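PDB 3Q2K: oxidoreductase from Bordetella pertussis, which probably uses NAD to oxidise a UDP-linked N-acetylglucosaminuronic acid on the route to 2,3-diacetamido-2,3-dideoxy-D-mannuronic acid. Local coordinates for residues Asp214-Leu219 with Ala245-Arg250; Ser82-Met87 with Ile110-Ala115. All blocks are in the same frame, centred on the assembly; numbering follows the deposited sequence.

Contact 1: Asp214-Leu219 with Ala245-Arg250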
ATOM      1  N   ASP C 214      20.330 -20.797  -5.721  1.00 24.31           N
ATOM      2  CA  ASP C 214      21.023 -21.406  -4.586  1.00 22.65           C
ATOM      3  C   ASP C 214      22.334 -20.692  -4.284  1.00 23.61           C
ATOM      4  O   ASP C 214      22.692 -20.542  -3.119  1.00 21.53           O
ATOM      5  CB  ASP C 214      21.319 -22.892  -4.828  1.00 37.62           C
ATOM      6  CG  ASP C 214      21.977 -23.568  -3.635  1.00 35.04           C
ATOM      7  OD1 ASP C 214      21.389 -23.575  -2.533  1.00 30.61           O
ATOM      8  OD2 ASP C 214      23.094 -24.109  -3.771  1.00 37.83           O
ATOM      9  N   LEU C 215      23.050 -20.255  -5.315  1.00 19.04           N
ATOM     10  CA  LEU C 215      24.311 -19.538  -5.128  1.00 34.69           C
ATOM     11  C   LEU C 215      24.200 -18.210  -4.384  1.00 18.73           C
ATOM     12  O   LEU C 215      25.170 -17.791  -3.755  1.00 25.07           O
ATOM     13  CB  LEU C 215      24.954 -19.239  -6.482  1.00 16.86           C
ATOM     14  CG  LEU C 215      25.091 -20.440  -7.419  1.00 36.49           C
ATOM     15  CD1 LEU C 215      25.929 -20.032  -8.629  1.00 26.48           C
ATOM     16  CD2 LEU C 215      25.812 -21.554  -6.665  1.00 37.81           C
ATOM     17  N   LEU C 216      23.049 -17.548  -4.482  1.00 25.43           N
ATOM     18  CA  LEU C 216      22.847 -16.261  -3.825  1.00 23.91           C
ATOM     19  C   LEU C 216      23.119 -16.294  -2.330  1.00 38.30           C
ATOM     20  O   LEU C 216      23.904 -15.500  -1.805  1.00 21.86           O
ATOM     21  CB  LEU C 216      21.467 -15.676  -4.115  1.00 30.80           C
ATOM     22  CG  LEU C 216      21.228 -15.605  -5.626  1.00 35.38           C
ATOM     23  CD1 LEU C 216      19.781 -15.240  -5.934  1.00 18.75           C
ATOM     24  CD2 LEU C 216      22.173 -14.597  -6.255  1.00 14.37           C
ATOM     25  N   ASP C 217      22.452 -17.217  -1.649  1.00 19.97           N
ATOM     26  CA  ASP C 217      22.655 -17.334  -0.211  1.00 21.11           C
ATOM     27  C   ASP C 217      23.923 -18.132   0.105  1.00 36.27           C
ATOM     28  O   ASP C 217      24.749 -17.693   0.901  1.00 35.87           O
ATOM     29  CB  ASP C 217      21.469 -18.023   0.469  1.00 17.41           C
ATOM     30  CG  ASP C 217      21.680 -18.127   1.960  1.00 64.77           C
ATOM     31  OD1 ASP C 217      22.608 -18.858   2.363  1.00 79.64           O
ATOM     32  OD2 ASP C 217      20.951 -17.438   2.700  1.00 40.50           O
ATOM     33  N   TRP C 218      24.072 -19.315  -0.483  1.00 15.47           N
ATOM     34  CA  TRP C 218      25.245 -20.155  -0.271  1.00 36.32           C
ATOM     35  C   TRP C 218      26.569 -19.410  -0.425  1.00 21.54           C
ATOM     36  O   TRP C 218      27.460 -19.538   0.414  1.00 31.47           O
ATOM     37  CB  TRP C 218      25.195 -21.335  -1.241  1.00 21.76           C
ATOM     38  CG  TRP C 218      26.327 -22.278  -1.000  1.00 25.88           C
ATOM     39  CD1 TRP C 218      26.561 -22.992   0.138  1.00 37.14           C
ATOM     40  CD2 TRP C 218      27.386 -22.605  -1.909  1.00 71.46           C
ATOM     41  NE1 TRP C 218      27.707 -23.733  -0.002  1.00 36.06           N
ATOM     42  CE2 TRP C 218      28.238 -23.507  -1.243  1.00 49.84           C
ATOM     43  CE3 TRP C 218      27.692 -22.229  -3.221  1.00 54.54           C
ATOM     44  CZ2 TRP C 218      29.363 -24.061  -1.850  1.00 37.94           C
ATOM     45  CZ3 TRP C 218      28.801 -22.792  -3.833  1.00 34.30           C
ATOM     46  CH2 TRP C 218      29.638 -23.672  -3.134  1.00 51.46           C
ATOM     47  N   LEU C 219      26.699 -18.583  -1.455  1.00 29.66           N
ATOM     48  CA  LEU C 219      27.996 -17.965  -1.709  1.00 30.88           C
ATOM     49  C   LEU C 219      28.150 -16.622  -1.009  1.00 22.78           C
ATOM     50  O   LEU C 219      29.176 -16.341  -0.384  1.00 30.69           O
ATOM     51  CB  LEU C 219      28.232 -17.754  -3.207  1.00 27.85           C
ATOM     52  CG  LEU C 219      28.781 -18.949  -3.985  1.00 25.67           C
ATOM     53  CD1 LEU C 219      28.932 -18.587  -5.458  1.00 48.63           C
ATOM     54  CD2 LEU C 219      30.135 -19.352  -3.430  1.00 25.78           C
ATOM     55  N   ALA C 245      15.166 -10.871 -11.148  1.00 11.59           N
ATOM     56  CA  ALA C 245      15.007 -10.459  -9.754  1.00 22.93           C
ATOM     57  C   ALA C 245      16.077  -9.461  -9.349  1.00 18.98           C
ATOM     58  O   ALA C 245      17.250  -9.715  -9.646  1.00 23.66           O
ATOM     59  CB  ALA C 245      15.058 -11.650  -8.798  1.00 20.10           C
ATOM     60  N   ALA C 246      15.665  -8.385  -8.670  1.00 18.77           N
ATOM     61  CA  ALA C 246      16.592  -7.432  -8.062  1.00 28.25           C
ATOM     62  C   ALA C 246      16.774  -7.917  -6.628  1.00 33.26           C
ATOM     63  O   ALA C 246      15.799  -8.295  -5.976  1.00 14.29           O
ATOM     64  CB  ALA C 246      16.008  -6.003  -8.091  1.00 15.57           C
ATOM     65  N   LEU C 247      18.001  -7.864  -6.117  1.00 21.76           N
ATOM     66  CA  LEU C 247      18.304  -8.358  -4.781  1.00 26.82           C
ATOM     67  C   LEU C 247      18.967  -7.333  -3.865  1.00 31.69           C
ATOM     68  O   LEU C 247      19.755  -6.490  -4.299  1.00 29.74           O
ATOM     69  CB  LEU C 247      19.270  -9.540  -4.913  1.00 38.66           C
ATOM     70  CG  LEU C 247      18.830 -10.415  -6.083  1.00 40.27           C
ATOM     71  CD1 LEU C 247      20.013 -11.160  -6.660  1.00 18.15           C
ATOM     72  CD2 LEU C 247      17.765 -11.365  -5.566  1.00 16.48           C
ATOM     73  N   ARG C 248      18.695  -7.454  -2.570  1.00 13.47           N
ATOM     74  CA  ARG C 248      19.563  -6.794  -1.593  1.00 27.79           C
ATOM     75  C   ARG C 248      19.983  -7.744  -0.478  1.00 34.36           C
ATOM     76  O   ARG C 248      19.134  -8.455   0.052  1.00 18.44           O
ATOM     77  CB  ARG C 248      18.818  -5.624  -0.961  1.00 18.14           C
ATOM     78  CG  ARG C 248      19.579  -5.049   0.239  1.00 22.64           C
ATOM     79  CD  ARG C 248      18.866  -3.779   0.689  1.00 30.37           C
ATOM     80  NE  ARG C 248      19.439  -2.605   0.033  1.00 70.52           N
ATOM     81  CZ  ARG C 248      18.795  -1.482  -0.268  1.00 86.97           C
ATOM     82  NH1 ARG C 248      19.445  -0.493  -0.868  1.00 39.41           N
ATOM     83  NH2 ARG C 248      17.508  -1.324   0.011  1.00 32.41           N
ATOM     84  N   TRP C 249      21.252  -7.769  -0.084  1.00 23.45           N
ATOM     85  CA  TRP C 249      21.671  -8.737   0.921  1.00 15.69           C
ATOM     86  C   TRP C 249      21.670  -8.018   2.259  1.00 29.13           C
ATOM     87  O   TRP C 249      21.632  -6.788   2.292  1.00 17.59           O
ATOM     88  CB  TRP C 249      23.094  -9.237   0.630  1.00 20.21           C
ATOM     89  CG  TRP C 249      23.135 -10.425  -0.273  1.00 21.33           C
ATOM     90  CD1 TRP C 249      23.237 -11.736   0.108  1.00 18.29           C
ATOM     91  CD2 TRP C 249      23.115 -10.415  -1.708  1.00 18.50           C
ATOM     92  NE1 TRP C 249      23.250 -12.543  -1.005  1.00 18.96           N
ATOM     93  CE2 TRP C 249      23.158 -11.758  -2.126  1.00 21.31           C
ATOM     94  CE3 TRP C 249      22.969  -9.411  -2.675  1.00 25.77           C
ATOM     95  CZ2 TRP C 249      23.102 -12.112  -3.474  1.00 17.42           C
ATOM     96  CZ3 TRP C 249      22.943  -9.765  -4.015  1.00 27.07           C
ATOM     97  CH2 TRP C 249      23.029 -11.105  -4.401  1.00 25.13           C
ATOM     98  N   ARG C 250      21.749  -8.766   3.354  1.00 14.49           N
ATOM     99  CA  ARG C 250      21.628  -8.165   4.688  1.00 14.38           C
ATOM    100  C   ARG C 250      22.899  -7.372   4.969  1.00 17.74           C
ATOM    101  O   ARG C 250      22.845  -6.325   5.609  1.00 20.09           O
ATOM    102  CB  ARG C 250      21.450  -9.240   5.777  1.00 11.10           C
ATOM    103  CG  ARG C 250      19.994  -9.678   5.871  1.00 20.76           C
ATOM    104  CD  ARG C 250      19.725 -10.426   7.162  1.00 21.54           C
ATOM    105  NE  ARG C 250      18.579 -11.262   6.823  1.00 34.10           N
ATOM    106  CZ  ARG C 250      17.351 -10.761   6.770  1.00 43.15           C
ATOM    107  NH1 ARG C 250      16.320 -11.531   6.459  1.00 33.97           N
ATOM    108  NH2 ARG C 250      17.159  -9.485   7.088  1.00 28.23           N
TER
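Leu216 and Trp249 meet twice, once through a polar bond and once through hydrocarbon, and the pair illustrates how a helix can be fastened to a sheet by both chemistries at one residue. On helix 210-220, a chi1 of -54° swings CG of the leucine back beside the backbone N, and the side chain crosses those of Leu247 and Trp249 at about a right angle. Its CB already lies 4.0 Å from CZ2 of Trp249. At the branch both methyls reach Leu247, but only CD2 also meets the indole. CD2 of Leu216 is 3.8 Å from CZ2 of Trp249, on the rim of the six-membered ring, and 4.1 Å from CD1 of Leu247. CD1 of Leu216 stands 4.2 Å from CD1 of Leu247, and the leucine also touches Leu351 of helix 342-361. The polar half of the contact starts from the backbone of the same residue: NE1 of Trp249 donates to O of Leu216 over 3.1 Å, with an N-H...O angle of 155°. The acceptor lies close to the indole plane, but the nitrogen stands above the carbonyl plane, about 53° out of it, so the bond does not follow a lone pair. It nonetheless satisfies the buried indole N-H and helps fix the rotation of the ring, whose plane is nearly parallel to that of His251. Between Leu247 and Trp249, Arg248 departs from the other face of the strand, where it and Ala246 pack on a second subunit. A helix laid on one face of a largely antiparallel sheet, with another subunit against the opposite face, is characteristic of the C-terminal alpha/beta domain of the GFO/IDH/MocA oxidoreductases.

Contact 2: Ser82-Met87 with Ile110-Ala115; sequences SSLSDM and IEVAQA
Glu111 reaches from helix 105-114 to the first turn of helix 84-90, where its carboxylate lies against Leu84 and Ser85. That turn begins with Ser83 as N-cap: its OG accepts from N of Asp86 over 3.2 Å, in a nearly straight bond of 170°, and it is also hydrogen-bonded to OG of Ser85 at 3.1 Å. Leu84 comes next and points at the neighbouring helix. Its chi1 of 172° extends the side chain alongside that of Glu111, the two running head to tail, and brings CD2 of Leu84 to 3.7 Å from OE2 of Glu111. The same methyl lies 4.3 Å from CG2 of Val112, a looser apolar touch on the buried side, where Val112 in turn packs on Leu96 of strand 95-98. Ser85, nearer the surface, meets the other carboxylate oxygen through carbon: OE1 of Glu111 lies 3.5 Å from CA of Ser85 and 3.7 Å from its CB. Glu111 spans the gap because its chain is fully extended. Met87 closes the turn and faces inward, touching Glu60, Cys62, Phe81 and Leu96 on the parallel sheet beneath. The two helices thus lie side by side in the Rossmann domain, and the side chain of Leu84 is about 5 Å from the bound NADH. Chemically, no hydrogen bond joins the segments. The carboxylate rests against C-H groups, and its place beside the start of a helix would probably favour its negative charge, perhaps adding a weak electrostatic attraction to the modest apolar packing.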
ATOM      1  N   SER C  82       6.142 -50.875  -8.477  1.00 39.15           N
ATOM      2  CA  SER C  82       5.393 -49.982  -9.335  1.00 48.35           C
ATOM      3  C   SER C  82       4.709 -48.931  -8.477  1.00 46.42           C
ATOM      4  O   SER C  82       4.113 -48.007  -9.025  1.00 32.89           O
ATOM      5  CB  SER C  82       4.396 -50.745 -10.207  1.00 32.32           C
ATOM      6  OG  SER C  82       3.386 -51.320  -9.395  1.00 66.25           O
ATOM      7  N   SER C  83       4.801 -49.013  -7.156  1.00 69.08           N
ATOM      8  CA  SER C  83       4.381 -47.851  -6.379  1.00 81.84           C
ATOM      9  C   SER C  83       5.300 -47.616  -5.189  1.00 59.11           C
ATOM     10  O   SER C  83       6.001 -48.526  -4.751  1.00 43.23           O
ATOM     11  CB  SER C  83       2.943 -47.974  -5.875  1.00 38.24           C
ATOM     12  OG  SER C  83       3.001 -48.439  -4.537  1.00 62.33           O
ATOM     13  N   LEU C  84       5.285 -46.405  -4.645  1.00 39.32           N
ATOM     14  CA  LEU C  84       6.220 -46.161  -3.562  1.00 20.10           C
ATOM     15  C   LEU C  84       5.729 -46.902  -2.328  1.00 24.75           C
ATOM     16  O   LEU C  84       6.569 -47.380  -1.567  1.00 29.81           O
ATOM     17  CB  LEU C  84       6.428 -44.670  -3.279  1.00 26.30           C
ATOM     18  CG  LEU C  84       7.255 -44.324  -2.038  1.00 42.35           C
ATOM     19  CD1 LEU C  84       8.670 -44.796  -2.272  1.00 18.30           C
ATOM     20  CD2 LEU C  84       7.300 -42.821  -1.837  1.00 48.16           C
ATOM     21  N   SER C  85       4.422 -46.981  -2.092  1.00 29.76           N
ATOM     22  CA  SER C  85       3.976 -47.712  -0.904  1.00 46.64           C
ATOM     23  C   SER C  85       4.507 -49.137  -0.866  1.00 64.77           C
ATOM     24  O   SER C  85       4.979 -49.617   0.166  1.00 37.38           O
ATOM     25  CB  SER C  85       2.456 -47.745  -0.738  1.00 31.38           C
ATOM     26  OG  SER C  85       1.861 -47.223  -1.911  1.00 77.44           O
ATOM     27  N   ASP C  86       4.448 -49.785  -2.024  1.00 30.99           N
ATOM     28  CA  ASP C  86       4.880 -51.174  -2.110  1.00 41.88           C
ATOM     29  C   ASP C  86       6.371 -51.255  -1.817  1.00 48.97           C
ATOM     30  O   ASP C  86       6.828 -52.101  -1.043  1.00 33.24           O
ATOM     31  CB  ASP C  86       4.601 -51.765  -3.492  1.00 55.61           C
ATOM     32  CG  ASP C  86       3.136 -51.670  -3.868  1.00 63.61           C
ATOM     33  OD1 ASP C  86       2.330 -51.436  -2.943  1.00100.00           O
ATOM     34  OD2 ASP C  86       2.800 -51.805  -5.065  1.00 84.18           O
ATOM     35  N   MET C  87       7.109 -50.335  -2.429  1.00 43.12           N
ATOM     36  CA  MET C  87       8.560 -50.393  -2.354  1.00 38.85           C
ATOM     37  C   MET C  87       8.958 -50.221  -0.894  1.00 71.12           C
ATOM     38  O   MET C  87       9.926 -50.797  -0.402  1.00 36.63           O
ATOM     39  CB  MET C  87       9.179 -49.290  -3.205  1.00 48.48           C
ATOM     40  CG  MET C  87      10.650 -49.090  -2.892  1.00 29.19           C
ATOM     41  SD  MET C  87      11.255 -47.958  -4.154  1.00 58.42           S
ATOM     42  CE  MET C  87      13.028 -48.233  -4.164  1.00 51.89           C
ATOM     43  N   ILE C 110       7.868 -37.376   2.878  1.00 29.49           N
ATOM     44  CA  ILE C 110       7.181 -37.541   4.159  1.00 35.45           C
ATOM     45  C   ILE C 110       6.809 -39.018   4.363  1.00 41.53           C
ATOM     46  O   ILE C 110       7.102 -39.589   5.411  1.00 30.93           O
ATOM     47  CB  ILE C 110       5.971 -36.587   4.217  1.00 29.52           C
ATOM     48  CG1 ILE C 110       6.406 -35.116   4.242  1.00 22.18           C
ATOM     49  CG2 ILE C 110       4.965 -36.927   5.320  1.00 26.03           C
ATOM     50  CD1 ILE C 110       5.213 -34.244   4.551  1.00 25.75           C
ATOM     51  N   GLU C 111       6.262 -39.704   3.363  1.00 32.08           N
ATOM     52  CA  GLU C 111       6.038 -41.146   3.482  1.00 59.57           C
ATOM     53  C   GLU C 111       7.312 -41.986   3.633  1.00 34.65           C
ATOM     54  O   GLU C 111       7.400 -42.929   4.421  1.00 36.49           O
ATOM     55  CB  GLU C 111       5.237 -41.592   2.262  1.00 36.81           C
ATOM     56  CG  GLU C 111       4.893 -43.073   2.158  1.00 37.79           C
ATOM     57  CD  GLU C 111       4.191 -43.408   0.849  1.00100.00           C
ATOM     58  OE1 GLU C 111       3.680 -44.528   0.626  1.00 52.09           O
ATOM     59  OE2 GLU C 111       4.130 -42.520  -0.024  1.00 51.30           O
ATOM     60  N   VAL C 112       8.365 -41.607   2.920  1.00 27.28           N
ATOM     61  CA  VAL C 112       9.625 -42.306   3.128  1.00 17.54           C
ATOM     62  C   VAL C 112      10.004 -42.121   4.586  1.00 38.84           C
ATOM     63  O   VAL C 112      10.388 -43.049   5.290  1.00 45.32           O
ATOM     64  CB  VAL C 112      10.779 -41.793   2.245  1.00 26.83           C
ATOM     65  CG1 VAL C 112      12.123 -42.281   2.758  1.00 22.56           C
ATOM     66  CG2 VAL C 112      10.582 -42.275   0.812  1.00 29.38           C
ATOM     67  N   ALA C 113       9.900 -40.893   5.072  1.00 35.04           N
ATOM     68  CA  ALA C 113      10.410 -40.719   6.421  1.00 33.72           C
ATOM     69  C   ALA C 113       9.539 -41.448   7.436  1.00 35.37           C
ATOM     70  O   ALA C 113      10.060 -41.963   8.423  1.00 24.88           O
ATOM     71  CB  ALA C 113      10.550 -39.252   6.765  1.00 38.53           C
ATOM     72  N   GLN C 114       8.223 -41.454   7.243  1.00 29.71           N
ATOM     73  CA  GLN C 114       7.375 -42.216   8.156  1.00 26.95           C
ATOM     74  C   GLN C 114       7.656 -43.720   8.185  1.00 46.34           C
ATOM     75  O   GLN C 114       7.241 -44.435   9.102  1.00 36.80           O
ATOM     76  CB  GLN C 114       5.911 -41.959   7.789  1.00 46.15           C
ATOM     77  CG  GLN C 114       5.535 -40.490   7.923  1.00 25.49           C
ATOM     78  CD  GLN C 114       4.082 -40.230   7.596  1.00 59.63           C
ATOM     79  OE1 GLN C 114       3.495 -40.955   6.795  1.00 51.51           O
ATOM     80  NE2 GLN C 114       3.496 -39.206   8.209  1.00 27.63           N
ATOM     81  N   ALA C 115       8.294 -44.229   7.136  1.00 35.84           N
ATOM     82  CA  ALA C 115       8.732 -45.620   7.100  1.00 35.88           C
ATOM     83  C   ALA C 115      10.192 -45.746   7.516  1.00 42.47           C
ATOM     84  O   ALA C 115      10.822 -46.798   7.400  1.00 33.83           O
ATOM     85  CB  ALA C 115       8.555 -46.180   5.700  1.00 29.97           C
TER

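The two contacts divide between the two domains of the chain. Contact 2 comes first, within the NAD-binding Rossmann domain, joining two helices that pack against its parallel sheet; it closes before contact 1 opens in the C-terminal alpha/beta domain, where helix 210-220 lies on the large mixed sheet. They share no helix, strand or sheet and sit on opposite sides of the chain's centre: the centres of contact 1 and contact 2 are 35 Å apart, and their nearest atoms about 20 Å. Each works within its own domain: contact 2 near the bound NADH, contact 1 in a buried layer whose sheet packs against another subunit.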